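Local structure of UPF0141 protein yjdB (Campylobacter jejuni subsp. jejuni HB93-13, 4TN0) at residues A[20-25]-A[146-151]; A[27-32]-A[247-252]; A[56-61]-A[222-227]; A[131-136]-A[205-210]; A[281-286]-A[295-300]. The protein transfers phosphoethanolamine, probably onto cell-envelope acceptors through a zinc-containing periplasmic domain, and is required for polymyxin resistance and motility. All blocks are in the same frame, centred on the assembly; numbering follows the deposited sequence.

Contact 1: residues A[20-25]-A[146-151]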
# COMPACT_ATOMS: atom_id res chain seq x y z
N LEU A 20 -2.55 8.59 10.46
CA LEU A 20 -1.89 7.90 9.34
C LEU A 20 -2.93 7.12 8.53
O LEU A 20 -3.70 6.32 9.07
CB LEU A 20 -0.76 6.98 9.83
CG LEU A 20 -0.00 6.21 8.73
CD1 LEU A 20 0.61 7.20 7.76
CD2 LEU A 20 1.07 5.27 9.27
N VAL A 21 -2.96 7.39 7.23
CA VAL A 21 -3.78 6.60 6.30
C VAL A 21 -2.84 5.69 5.52
O VAL A 21 -1.98 6.16 4.77
CB VAL A 21 -4.62 7.49 5.33
CG1 VAL A 21 -5.26 6.64 4.25
CG2 VAL A 21 -5.69 8.30 6.07
N LEU A 22 -2.97 4.39 5.77
CA LEU A 22 -2.15 3.37 5.10
C LEU A 22 -2.95 2.76 3.97
O LEU A 22 -3.97 2.11 4.20
CB LEU A 22 -1.72 2.29 6.08
CG LEU A 22 -0.88 1.13 5.55
CD1 LEU A 22 0.47 1.62 5.07
CD2 LEU A 22 -0.72 0.09 6.63
N VAL A 23 -2.53 2.94 2.74
CA VAL A 23 -3.28 2.33 1.66
C VAL A 23 -2.55 1.11 1.11
O VAL A 23 -1.47 1.24 0.52
CB VAL A 23 -3.59 3.32 0.53
CG1 VAL A 23 -4.40 2.63 -0.55
CG2 VAL A 23 -4.38 4.49 1.08
N VAL A 24 -3.13 -0.07 1.33
CA VAL A 24 -2.62 -1.32 0.78
C VAL A 24 -3.21 -1.58 -0.61
O VAL A 24 -4.40 -1.89 -0.77
CB VAL A 24 -2.93 -2.53 1.69
CG1 VAL A 24 -2.46 -3.84 1.04
CG2 VAL A 24 -2.32 -2.32 3.07
N GLY A 25 -2.36 -1.45 -1.62
CA GLY A 25 -2.79 -1.63 -2.99
C GLY A 25 -2.89 -3.08 -3.44
O GLY A 25 -2.92 -4.03 -2.65
N GLN A 146 -4.65 9.72 18.29
CA GLN A 146 -3.78 8.99 17.35
C GLN A 146 -4.57 7.91 16.60
O GLN A 146 -5.19 7.03 17.22
CB GLN A 146 -2.59 8.38 18.07
CG GLN A 146 -1.38 9.29 18.19
CD GLN A 146 -1.33 10.04 19.51
OE1 GLN A 146 -1.91 9.62 20.52
NE2 GLN A 146 -0.61 11.16 19.51
N ASN A 147 -4.56 7.98 15.27
CA ASN A 147 -5.36 7.07 14.45
C ASN A 147 -4.59 6.46 13.29
O ASN A 147 -3.88 7.18 12.57
CB ASN A 147 -6.57 7.81 13.86
CG ASN A 147 -7.32 8.63 14.88
OD1 ASN A 147 -8.32 8.17 15.45
ND2 ASN A 147 -6.85 9.85 15.12
N ILE A 148 -4.76 5.16 13.07
CA ILE A 148 -4.35 4.59 11.78
C ILE A 148 -5.58 4.03 11.11
O ILE A 148 -6.34 3.25 11.70
CB ILE A 148 -3.24 3.50 11.89
CG1 ILE A 148 -2.80 3.07 10.48
CG2 ILE A 148 -3.69 2.31 12.73
CD1 ILE A 148 -1.62 2.12 10.44
N ILE A 149 -5.77 4.46 9.87
CA ILE A 149 -6.82 3.96 9.01
C ILE A 149 -6.22 3.21 7.83
O ILE A 149 -5.43 3.76 7.05
CB ILE A 149 -7.70 5.11 8.50
CG1 ILE A 149 -8.19 5.95 9.70
CG2 ILE A 149 -8.86 4.56 7.65
CD1 ILE A 149 -9.12 7.10 9.35
N VAL A 150 -6.57 1.93 7.71
CA VAL A 150 -6.10 1.14 6.57
C VAL A 150 -7.18 1.05 5.49
O VAL A 150 -8.35 0.72 5.77
CB VAL A 150 -5.69 -0.28 6.99
CG1 VAL A 150 -5.20 -1.05 5.76
CG2 VAL A 150 -4.59 -0.24 8.06
N LEU A 151 -6.80 1.42 4.27
CA LEU A 151 -7.67 1.18 3.14
C LEU A 151 -7.00 0.12 2.25
O LEU A 151 -5.89 0.35 1.73
CB LEU A 151 -7.92 2.47 2.36
CG LEU A 151 -8.44 3.65 3.21
CD1 LEU A 151 -8.60 4.91 2.36
CD2 LEU A 151 -9.72 3.29 3.94
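L22 hydrogen-bonds through both its N and its O to I149 and L151, the residues flanking its partner V150. This staggered pattern, with strand directions only 20° apart, identifies neighbouring parallel strands. The tight part is the backbone ladder: L22 N lies 2.8 Å from I149 O, and I149 N lies 2.9 Å from L20 O. CA-H...O contacts fill the gaps, as between V150 CA and L22 O at 3.3 Å. The branches of V150 divide the work: CG1, anti to the backbone N (chi1 -180°), rests 3.7 Å from L22 O, while CG2 lies alongside L22 CD2 at 4.1 Å. The side chains meet more loosely. On the other face, V21 CG2 comes no closer than 4.5 Å to I149 CB. Neither side is solvent: helix 281-288 covers L20, L22 and I148, and V21 and V23 face helix 186-211, with F136 of helix 133-139 also on V21. The ladder also weakens in straightness toward the C-terminal end, where the bond from V24 N to L151 O bends to 137° at the hydrogen. The chemistry implies that backbone polarity is paired off within the sheet, letting the leucine, isoleucine and valine side chains be buried on both faces.

Contact 2: residues A[27-32]-A[247-252]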
# COMPACT_ATOMS: atom_id res chain seq x y z
N THR A 27 -1.77 -5.46 -6.98
CA THR A 27 -1.31 -5.85 -8.32
C THR A 27 -0.56 -4.71 -9.08
O THR A 27 -0.00 -4.90 -10.17
CB THR A 27 -2.55 -6.39 -9.14
OG1 THR A 27 -3.10 -7.54 -8.47
CG2 THR A 27 -2.19 -6.76 -10.56
N ALA A 28 -0.52 -3.53 -8.48
CA ALA A 28 0.21 -2.42 -9.10
C ALA A 28 1.73 -2.67 -9.10
O ALA A 28 2.31 -3.05 -8.07
CB ALA A 28 -0.12 -1.11 -8.41
N ARG A 29 2.35 -2.41 -10.25
CA ARG A 29 3.76 -2.64 -10.41
C ARG A 29 4.42 -1.30 -10.69
O ARG A 29 3.83 -0.45 -11.35
CB ARG A 29 4.03 -3.62 -11.57
CG ARG A 29 3.98 -3.02 -12.97
CD ARG A 29 3.95 -4.12 -14.04
NE ARG A 29 4.25 -3.58 -15.37
CZ ARG A 29 4.38 -4.31 -16.47
NH1 ARG A 29 4.25 -5.63 -16.42
NH2 ARG A 29 4.67 -3.73 -17.63
N ALA A 30 5.64 -1.14 -10.17
CA ALA A 30 6.36 0.14 -10.20
C ALA A 30 6.71 0.62 -11.60
O ALA A 30 6.71 1.82 -11.86
CB ALA A 30 7.64 0.03 -9.35
N ALA A 31 7.05 -0.32 -12.49
CA ALA A 31 7.52 -0.02 -13.85
C ALA A 31 6.52 0.82 -14.65
O ALA A 31 6.86 1.36 -15.70
CB ALA A 31 7.83 -1.31 -14.60
N ASN A 32 5.28 0.90 -14.19
CA ASN A 32 4.26 1.66 -14.92
C ASN A 32 3.83 2.91 -14.15
O ASN A 32 2.73 3.41 -14.32
CB ASN A 32 3.05 0.80 -15.24
CG ASN A 32 3.32 -0.22 -16.33
OD1 ASN A 32 4.30 -0.96 -16.29
ND2 ASN A 32 2.45 -0.25 -17.32
N PRO A 247 10.18 -12.22 -12.53
CA PRO A 247 10.67 -10.97 -13.12
C PRO A 247 10.39 -9.78 -12.19
O PRO A 247 9.46 -9.83 -11.36
CB PRO A 247 9.84 -10.83 -14.41
CG PRO A 247 8.58 -11.58 -14.10
CD PRO A 247 8.96 -12.71 -13.19
N SER A 248 11.17 -8.72 -12.33
CA SER A 248 10.97 -7.55 -11.47
C SER A 248 9.55 -6.95 -11.62
O SER A 248 9.10 -6.23 -10.73
CB SER A 248 12.04 -6.49 -11.75
OG SER A 248 11.96 -6.03 -13.08
N TYR A 249 8.89 -7.22 -12.75
CA TYR A 249 7.49 -6.82 -12.97
C TYR A 249 6.60 -7.28 -11.83
O TYR A 249 5.62 -6.62 -11.53
CB TYR A 249 6.93 -7.37 -14.29
CG TYR A 249 7.44 -6.65 -15.52
CD1 TYR A 249 7.58 -5.27 -15.51
CD2 TYR A 249 7.80 -7.36 -16.69
CE1 TYR A 249 8.06 -4.60 -16.62
CE2 TYR A 249 8.28 -6.69 -17.80
CZ TYR A 249 8.40 -5.31 -17.75
OH TYR A 249 8.86 -4.60 -18.83
N GLN A 250 6.95 -8.39 -11.19
CA GLN A 250 6.13 -8.93 -10.10
C GLN A 250 6.61 -8.55 -8.70
O GLN A 250 5.81 -8.60 -7.77
CB GLN A 250 6.01 -10.45 -10.22
CG GLN A 250 5.18 -10.84 -11.43
CD GLN A 250 4.87 -12.33 -11.52
OE1 GLN A 250 4.84 -13.06 -10.51
NE2 GLN A 250 4.65 -12.78 -12.73
N THR A 251 7.88 -8.17 -8.54
CA THR A 251 8.43 -7.85 -7.21
C THR A 251 8.69 -6.36 -6.97
O THR A 251 8.72 -5.89 -5.81
CB THR A 251 9.77 -8.62 -6.97
OG1 THR A 251 10.73 -8.26 -7.97
CG2 THR A 251 9.55 -10.11 -7.06
N HIS A 252 8.87 -5.61 -8.05
CA HIS A 252 9.18 -4.18 -7.97
C HIS A 252 7.87 -3.37 -7.95
O HIS A 252 7.18 -3.25 -8.98
CB HIS A 252 10.07 -3.78 -9.16
CG HIS A 252 10.57 -2.37 -9.11
ND1 HIS A 252 10.50 -1.58 -7.98
CD2 HIS A 252 11.15 -1.61 -10.07
CE1 HIS A 252 11.01 -0.39 -8.25
NE2 HIS A 252 11.41 -0.38 -9.51
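The loop that follows strand 18-24, close to the zinc site, meets the short, weakly bonded helix 248-251 through a cation-pi stack between R29 and Y249. The guanidinium lies over one face of the phenol ring, with CZ 3.9 Å from the ring centroid and the planes only 9° apart. It is displaced toward the rim, placing NH1 3.5 Å from CG of Y249. The R29 chain runs extended from CG to NE, and two nitrogens fix the rotation of its flat end. NE and NH2 both donate to N32 OD1, at 2.8 Å from NE, and they approach that oxygen from the same face of the amide. E233 forms a salt bridge with NH1, so the stacked charge also has an anionic partner. A31 CB touches the same ring at its edge, 3.9 Å from Y249 CE1. Beside the stack, A30 N donates a straight bond (170°) to H252 O at 2.9 Å. A30 CB stands over the middle of the imidazole, 3.5 Å from the H252 ring centroid, as a CH-pi contact, and H252 ND1 is bonded to F58 O. T27 N bonds D226 OD1, placing 27-32 among the strand-end loops that build the alkaline phosphatase-like metal site.

Contact 3: residues A[56-61]-A[222-227]; sequences DNFSSC and FYLSDH
F58 meets L224 and F222 on one face of the central sheet of the alkaline phosphatase-like fold, at the end where the chain passes into the zinc site. Strands 53-59 and 218-224 are not direct neighbours; strand 252-259 runs between them, consistent with the 9.0 Å between CA of F58 and CA of L224. Their contact is therefore made by side chains reaching over the intervening strand. The apolar group is led by CD1 of L224, which approaches F58 CE1 obliquely at 3.8 Å. A chi1 of 69°, with CG between the backbone N and the carbonyl carbon, carries that L224 methyl across to the ring. F58 CZ also comes within 4.3 Å of F222 CZ, near the plane of the F222 ring and at its edge. Beyond the strands, the contact is a van der Waals touch of S60 CB on D226 O (3.4 Å); that carbonyl takes its hydrogen bonds from S68 OG and Q278 NE2. S60 OG itself is bonded to G62 O. Metal binding forms the third group: D226 OD2 and H227 NE2 are both zinc ligands, and E26 and the phosphorylated T65 belong to the same site. The other carboxylate oxygen, D226 OD1, is bonded by T27 N and lies off-centre over the H227 ring, 3.4 Å from its plane.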
# COMPACT_ATOMS: atom_id res chain seq x y z
N ASP A 56 11.49 4.65 -5.63
CA ASP A 56 11.67 4.05 -6.94
C ASP A 56 12.42 2.73 -6.89
O ASP A 56 12.66 2.12 -7.92
CB ASP A 56 12.39 5.02 -7.88
CG ASP A 56 13.59 5.67 -7.23
OD1 ASP A 56 14.61 4.96 -7.02
OD2 ASP A 56 13.51 6.88 -6.92
N ASN A 57 12.75 2.27 -5.69
CA ASN A 57 13.51 1.03 -5.52
C ASN A 57 12.94 0.15 -4.41
O ASN A 57 13.65 -0.39 -3.59
CB ASN A 57 14.98 1.37 -5.25
CG ASN A 57 15.90 0.18 -5.46
OD1 ASN A 57 15.55 -0.79 -6.14
ND2 ASN A 57 17.09 0.25 -4.87
N PHE A 58 11.62 -0.01 -4.43
CA PHE A 58 10.85 -0.65 -3.38
C PHE A 58 10.39 -2.03 -3.84
O PHE A 58 9.82 -2.16 -4.93
CB PHE A 58 9.65 0.24 -3.05
CG PHE A 58 9.16 0.12 -1.64
CD1 PHE A 58 8.18 -0.78 -1.30
CD2 PHE A 58 9.66 0.97 -0.66
CE1 PHE A 58 7.72 -0.87 -0.00
CE2 PHE A 58 9.19 0.89 0.64
CZ PHE A 58 8.23 -0.03 0.97
N SER A 59 10.62 -3.05 -3.02
CA SER A 59 10.30 -4.43 -3.38
C SER A 59 9.26 -5.07 -2.48
O SER A 59 9.07 -4.64 -1.35
CB SER A 59 11.56 -5.29 -3.35
OG SER A 59 12.25 -5.20 -4.58
N SER A 60 8.62 -6.13 -2.97
CA SER A 60 7.59 -6.80 -2.19
C SER A 60 8.15 -8.04 -1.56
O SER A 60 9.20 -8.54 -1.95
CB SER A 60 6.38 -7.18 -3.06
OG SER A 60 6.76 -8.14 -4.04
N CYS A 61 7.39 -8.56 -0.61
CA CYS A 61 7.81 -9.70 0.17
C CYS A 61 7.54 -11.00 -0.59
O CYS A 61 8.28 -11.97 -0.46
CB CYS A 61 7.08 -9.66 1.52
SG CYS A 61 7.54 -10.98 2.62
N PHE A 222 0.46 6.79 3.44
CA PHE A 222 1.43 5.85 2.91
C PHE A 222 0.71 4.80 2.09
O PHE A 222 -0.23 4.13 2.58
CB PHE A 222 2.27 5.18 4.01
CG PHE A 222 3.43 4.39 3.47
CD1 PHE A 222 4.36 5.00 2.65
CD2 PHE A 222 3.57 3.05 3.76
CE1 PHE A 222 5.41 4.28 2.12
CE2 PHE A 222 4.62 2.34 3.25
CZ PHE A 222 5.55 2.95 2.42
N TYR A 223 1.12 4.70 0.82
CA TYR A 223 0.55 3.75 -0.14
C TYR A 223 1.62 2.80 -0.69
O TYR A 223 2.68 3.25 -1.13
CB TYR A 223 -0.12 4.49 -1.31
CG TYR A 223 -0.28 3.67 -2.58
CD1 TYR A 223 0.58 3.85 -3.66
CD2 TYR A 223 -1.31 2.74 -2.72
CE1 TYR A 223 0.44 3.12 -4.82
CE2 TYR A 223 -1.45 1.98 -3.90
CZ TYR A 223 -0.57 2.19 -4.95
OH TYR A 223 -0.67 1.48 -6.12
N LEU A 224 1.33 1.50 -0.66
CA LEU A 224 2.18 0.53 -1.35
C LEU A 224 1.36 -0.63 -1.89
O LEU A 224 0.29 -0.96 -1.38
CB LEU A 224 3.29 -0.02 -0.44
CG LEU A 224 2.96 -0.94 0.74
CD1 LEU A 224 4.26 -1.46 1.34
CD2 LEU A 224 2.11 -0.25 1.81
N SER A 225 1.87 -1.28 -2.93
CA SER A 225 1.17 -2.40 -3.52
C SER A 225 1.58 -3.68 -2.82
O SER A 225 2.65 -3.72 -2.21
CB SER A 225 1.45 -2.49 -5.01
OG SER A 225 0.58 -3.45 -5.59
N ASP A 226 0.74 -4.71 -2.88
CA ASP A 226 1.11 -6.02 -2.36
C ASP A 226 2.15 -6.73 -3.25
O ASP A 226 3.01 -7.43 -2.73
CB ASP A 226 -0.11 -6.92 -2.15
CG ASP A 226 -0.92 -7.16 -3.43
OD1 ASP A 226 -0.70 -6.45 -4.43
OD2 ASP A 226 -1.81 -8.05 -3.43
N HIS A 227 2.08 -6.53 -4.57
CA HIS A 227 3.03 -7.13 -5.53
C HIS A 227 2.81 -6.55 -6.95
O HIS A 227 1.92 -5.73 -7.17
CB HIS A 227 2.89 -8.64 -5.60
CG HIS A 227 1.49 -9.08 -5.86
ND1 HIS A 227 0.90 -8.94 -7.10
CD2 HIS A 227 0.54 -9.61 -5.05
CE1 HIS A 227 -0.35 -9.37 -7.04
NE2 HIS A 227 -0.59 -9.79 -5.81

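Contact 4: residues A[131-136]-A[205-210]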
# COMPACT_ATOMS: atom_id res chain seq x y z
N ASN A 131 -15.71 3.46 -3.25
CA ASN A 131 -16.61 3.16 -2.14
C ASN A 131 -15.92 3.19 -0.79
O ASN A 131 -16.57 3.24 0.25
CB ASN A 131 -17.31 1.81 -2.34
CG ASN A 131 -18.18 1.79 -3.57
OD1 ASN A 131 -18.56 2.84 -4.08
ND2 ASN A 131 -18.51 0.60 -4.07
N LEU A 132 -14.59 3.10 -0.80
CA LEU A 132 -13.82 3.18 0.43
C LEU A 132 -13.83 4.61 0.99
O LEU A 132 -13.64 4.83 2.19
CB LEU A 132 -12.39 2.70 0.20
CG LEU A 132 -12.27 1.18 0.02
CD1 LEU A 132 -10.89 0.82 -0.49
CD2 LEU A 132 -12.58 0.42 1.32
N LEU A 133 -14.09 5.60 0.13
CA LEU A 133 -14.08 6.98 0.59
C LEU A 133 -15.26 7.23 1.55
O LEU A 133 -15.22 8.14 2.38
CB LEU A 133 -14.09 7.94 -0.60
CG LEU A 133 -12.75 7.88 -1.34
CD1 LEU A 133 -12.69 8.80 -2.55
CD2 LEU A 133 -11.64 8.21 -0.40
N ILE A 134 -16.30 6.41 1.44
CA ILE A 134 -17.48 6.54 2.29
C ILE A 134 -17.22 6.21 3.76
O ILE A 134 -17.46 7.06 4.62
CB ILE A 134 -18.66 5.68 1.75
CG1 ILE A 134 -19.25 6.32 0.49
CG2 ILE A 134 -19.75 5.57 2.78
CD1 ILE A 134 -20.30 5.47 -0.17
N PRO A 135 -16.75 4.98 4.09
CA PRO A 135 -16.53 4.78 5.52
C PRO A 135 -15.31 5.54 6.04
O PRO A 135 -15.21 5.76 7.25
CB PRO A 135 -16.30 3.27 5.63
CG PRO A 135 -15.67 2.92 4.32
CD PRO A 135 -16.32 3.81 3.30
N PHE A 136 -14.43 5.95 5.13
CA PHE A 136 -13.29 6.77 5.50
C PHE A 136 -13.72 8.16 5.96
O PHE A 136 -13.24 8.65 6.97
CB PHE A 136 -12.33 6.90 4.32
CG PHE A 136 -11.23 7.90 4.53
CD1 PHE A 136 -10.26 7.69 5.52
CD2 PHE A 136 -11.11 9.01 3.71
CE1 PHE A 136 -9.22 8.60 5.69
CE2 PHE A 136 -10.06 9.91 3.88
CZ PHE A 136 -9.11 9.70 4.87
N SER A 205 -5.04 11.05 -4.41
CA SER A 205 -5.06 12.50 -4.24
C SER A 205 -6.38 12.95 -3.59
O SER A 205 -6.40 13.97 -2.91
CB SER A 205 -4.78 13.21 -5.57
OG SER A 205 -5.92 13.23 -6.40
N GLU A 206 -7.46 12.21 -3.79
CA GLU A 206 -8.71 12.47 -3.07
C GLU A 206 -8.54 12.23 -1.57
O GLU A 206 -9.18 12.90 -0.75
CB GLU A 206 -9.85 11.62 -3.61
CG GLU A 206 -10.40 12.11 -4.95
CD GLU A 206 -11.07 13.48 -4.88
OE1 GLU A 206 -12.14 13.57 -4.23
OE2 GLU A 206 -10.56 14.44 -5.49
N ILE A 207 -7.72 11.26 -1.23
CA ILE A 207 -7.41 10.98 0.17
C ILE A 207 -6.60 12.14 0.75
O ILE A 207 -6.92 12.65 1.82
CB ILE A 207 -6.65 9.65 0.33
CG1 ILE A 207 -7.64 8.49 0.26
CG2 ILE A 207 -5.87 9.59 1.67
CD1 ILE A 207 -6.97 7.15 0.11
N ILE A 208 -5.58 12.57 0.02
CA ILE A 208 -4.79 13.73 0.39
C ILE A 208 -5.69 14.96 0.53
O ILE A 208 -5.54 15.75 1.47
CB ILE A 208 -3.70 14.02 -0.68
CG1 ILE A 208 -2.64 12.92 -0.69
CG2 ILE A 208 -3.01 15.35 -0.45
CD1 ILE A 208 -1.52 13.17 -1.67
N LYS A 209 -6.64 15.07 -0.39
CA LYS A 209 -7.58 16.20 -0.46
C LYS A 209 -8.46 16.27 0.78
O LYS A 209 -8.83 17.34 1.23
CB LYS A 209 -8.42 16.05 -1.75
CG LYS A 209 -9.57 17.04 -2.02
CD LYS A 209 -9.74 17.13 -3.56
CE LYS A 209 -11.15 17.50 -4.03
NZ LYS A 209 -12.21 17.19 -3.03
N LEU A 210 -8.79 15.11 1.33
CA LEU A 210 -9.57 15.05 2.55
C LEU A 210 -8.66 15.27 3.75
O LEU A 210 -9.10 15.72 4.81
CB LEU A 210 -10.30 13.70 2.65
CG LEU A 210 -11.57 13.58 1.79
CD1 LEU A 210 -11.98 12.13 1.64
CD2 LEU A 210 -12.75 14.42 2.31
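F136 and L210 run antiparallel, side chain beside side chain, each reaching from its own helix alongside the other. The meeting is at the ring edge: L210 CD1 lies near the plane of the F136 ring, 3.7 Å from CE2 and 3.8 Å from CD2. L210 CB adds a second touch to the same edge, 4.0 Å from F136 CE2. The ring is brought there by an F136 side chain with CG anti to the backbone N (chi1 171°).

L133, one helical turn earlier, uses its two methyls on different partners. It lies roughly perpendicular to E206, with CD1 set 4.1 Å from E206 CB, so the aliphatic base of the glutamate makes the touch. The E206 chain bends at chi2 (-65°), and its carboxylate forms a long salt bridge with K209, at 3.8 Å between OE1 and NZ. The other methyl, L133 CD2, meets I207 CG1 obliquely at 4.1 Å and stands 4.4 Å from L210 CD1. The contacts between 131-136 and 205-210 are thus all carbon to carbon, spaced at van der Waals distances.

I207 and F136 also turn to the sheet beneath, where F136 packs on V21 and I149 while I207 packs on V21, V23 and L151. Helices 133-139 and 186-211 thus lie together on one face of the central sheet, with their side chains meeting above it, as is typical of the helical layers of an alpha/beta/alpha sandwich such as the alkaline phosphatase-like fold.

Contact 5: residues A[281-286]-A[295-300]; sequences LFSTLL and VYEPEY
V295 CG2 is the apolar centre, meeting F282 CE2 at 3.9 Å and L286 CD1 at 4.2 Å. The methyl reaches the F282 ring at its edge, in the ring plane, while L286 CG lies over one face of that ring. Thus F282 and L286, four residues apart on helix 281-288, form a joint surface against which the valine rests. Next outward is Y296. Its CD1 stands 4.1 Å from L286 CB, and its CE1 lies 3.4 Å from S283 O, which sits at the ring edge, near its plane. Y296 OH is hydrogen-bonded to D301 OD1.

At the polar edge, S283 OG, set beside its own backbone N (chi1 -71°), accepts a bond from E297 N at 3.1 Å, with 157° at the hydrogen. A helix side chain thereby holds the backbone of the irregular 295-300 segment in place. Y300 CB approaches the same serine, 4.0 Å from its OG. T284 OG1 comes within 3.5 Å of Y300 O; its hydrogen bonds are with N280 O and L302 N. The carboxylate of E297 forms a salt bridge with K77.

On its other sides the helix is enclosed: L281 and L285 pack on L22 of strand 18-24 and on helix 68-73, while F282, L285 and L286 touch helix 90-96. Helix 281-288 thus lies between the 295-300 segment and strand 18-24.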
# COMPACT_ATOMS: atom_id res chain seq x y z
N LEU A 281 7.85 -2.13 6.53
CA LEU A 281 6.55 -1.58 6.92
C LEU A 281 6.37 -1.74 8.43
O LEU A 281 5.81 -0.86 9.09
CB LEU A 281 5.38 -2.26 6.18
CG LEU A 281 4.01 -1.66 6.60
CD1 LEU A 281 3.92 -0.19 6.25
CD2 LEU A 281 2.76 -2.40 6.08
N PHE A 282 6.92 -2.81 8.98
CA PHE A 282 6.71 -3.09 10.39
C PHE A 282 7.24 -1.96 11.29
O PHE A 282 6.49 -1.39 12.08
CB PHE A 282 7.37 -4.41 10.78
CG PHE A 282 7.12 -4.82 12.20
CD1 PHE A 282 5.91 -5.38 12.56
CD2 PHE A 282 8.07 -4.59 13.18
CE1 PHE A 282 5.67 -5.75 13.87
CE2 PHE A 282 7.83 -4.95 14.50
CZ PHE A 282 6.63 -5.52 14.85
N SER A 283 8.53 -1.62 11.15
CA SER A 283 9.11 -0.61 12.03
C SER A 283 8.58 0.78 11.69
O SER A 283 8.44 1.62 12.58
CB SER A 283 10.64 -0.60 11.95
OG SER A 283 11.22 -1.75 12.55
N THR A 284 8.24 0.99 10.42
CA THR A 284 7.70 2.28 9.99
C THR A 284 6.38 2.55 10.68
O THR A 284 6.08 3.69 11.06
CB THR A 284 7.51 2.37 8.46
OG1 THR A 284 8.78 2.30 7.81
CG2 THR A 284 6.86 3.69 8.07
N LEU A 285 5.60 1.49 10.88
CA LEU A 285 4.28 1.62 11.50
C LEU A 285 4.37 1.77 13.03
O LEU A 285 3.59 2.49 13.65
CB LEU A 285 3.42 0.41 11.14
CG LEU A 285 2.82 0.32 9.73
CD1 LEU A 285 2.00 -0.94 9.67
CD2 LEU A 285 1.95 1.52 9.38
N LEU A 286 5.32 1.08 13.65
CA LEU A 286 5.54 1.25 15.08
C LEU A 286 6.09 2.66 15.30
O LEU A 286 5.55 3.44 16.08
CB LEU A 286 6.49 0.20 15.63
CG LEU A 286 6.01 -1.25 15.64
CD1 LEU A 286 6.80 -2.06 16.64
CD2 LEU A 286 4.54 -1.31 15.96
N VAL A 295 11.59 -4.62 19.65
CA VAL A 295 11.47 -5.19 18.31
C VAL A 295 11.45 -4.08 17.26
O VAL A 295 11.56 -4.35 16.05
CB VAL A 295 10.22 -6.06 18.15
CG1 VAL A 295 10.23 -7.19 19.16
CG2 VAL A 295 8.97 -5.22 18.25
N TYR A 296 11.31 -2.84 17.72
CA TYR A 296 11.42 -1.69 16.84
C TYR A 296 12.86 -1.53 16.34
O TYR A 296 13.80 -1.41 17.14
CB TYR A 296 10.94 -0.43 17.54
CG TYR A 296 11.24 0.84 16.78
CD1 TYR A 296 10.48 1.19 15.66
CD2 TYR A 296 12.25 1.70 17.18
CE1 TYR A 296 10.75 2.35 14.95
CE2 TYR A 296 12.53 2.86 16.48
CZ TYR A 296 11.77 3.18 15.36
OH TYR A 296 12.04 4.34 14.67
N GLU A 297 13.05 -1.53 15.03
CA GLU A 297 14.38 -1.36 14.46
C GLU A 297 14.44 -0.04 13.73
O GLU A 297 13.93 0.09 12.63
CB GLU A 297 14.72 -2.50 13.50
CG GLU A 297 14.86 -3.86 14.13
CD GLU A 297 15.01 -4.94 13.08
OE1 GLU A 297 14.19 -4.94 12.13
OE2 GLU A 297 15.94 -5.76 13.19
N PRO A 298 15.12 0.94 14.34
CA PRO A 298 15.15 2.31 13.82
C PRO A 298 15.76 2.39 12.44
O PRO A 298 15.55 3.36 11.71
CB PRO A 298 16.02 3.05 14.84
CG PRO A 298 16.84 1.98 15.50
CD PRO A 298 15.97 0.77 15.53
N GLU A 299 16.52 1.37 12.07
CA GLU A 299 17.21 1.38 10.79
C GLU A 299 16.35 0.75 9.71
O GLU A 299 16.84 0.38 8.64
CB GLU A 299 18.53 0.65 10.94
CG GLU A 299 18.97 0.60 12.38
CD GLU A 299 20.44 0.32 12.53
OE1 GLU A 299 21.03 -0.30 11.61
OE2 GLU A 299 21.01 0.73 13.58
N TYR A 300 15.06 0.63 10.02
CA TYR A 300 14.06 0.14 9.08
C TYR A 300 12.82 1.04 9.02
O TYR A 300 11.89 0.77 8.24
CB TYR A 300 13.65 -1.29 9.46
CG TYR A 300 14.48 -2.36 8.79
CD1 TYR A 300 15.25 -3.24 9.55
CD2 TYR A 300 14.51 -2.48 7.41
CE1 TYR A 300 16.01 -4.22 8.94
CE2 TYR A 300 15.26 -3.45 6.79
CZ TYR A 300 16.01 -4.32 7.55
OH TYR A 300 16.76 -5.29 6.94

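The five contacts are organised on and around one mixed sheet. Contacts 1 and 3 share it through strands 18-24 and 218-224, their centres 15 Å apart. Contact 4 lies on one face of contact 1 (F136 and I207 on V21, V23, I149 and L151) and contact 5 on the other, through L281 and L285. The centres of contacts 4 and 5 are 26 Å apart; those of contacts 2 and 3 are 9 Å apart, and T27 N hydrogen-bonds D226 OD1 beside the zinc site. Along the chain, contact 1 alternates with contacts 2 and 3, contact 3 lies within contact 2, contact 4 within both; contact 5 comes last. Distant segments thus build one helix-covered sheet whose loops shape the metal site.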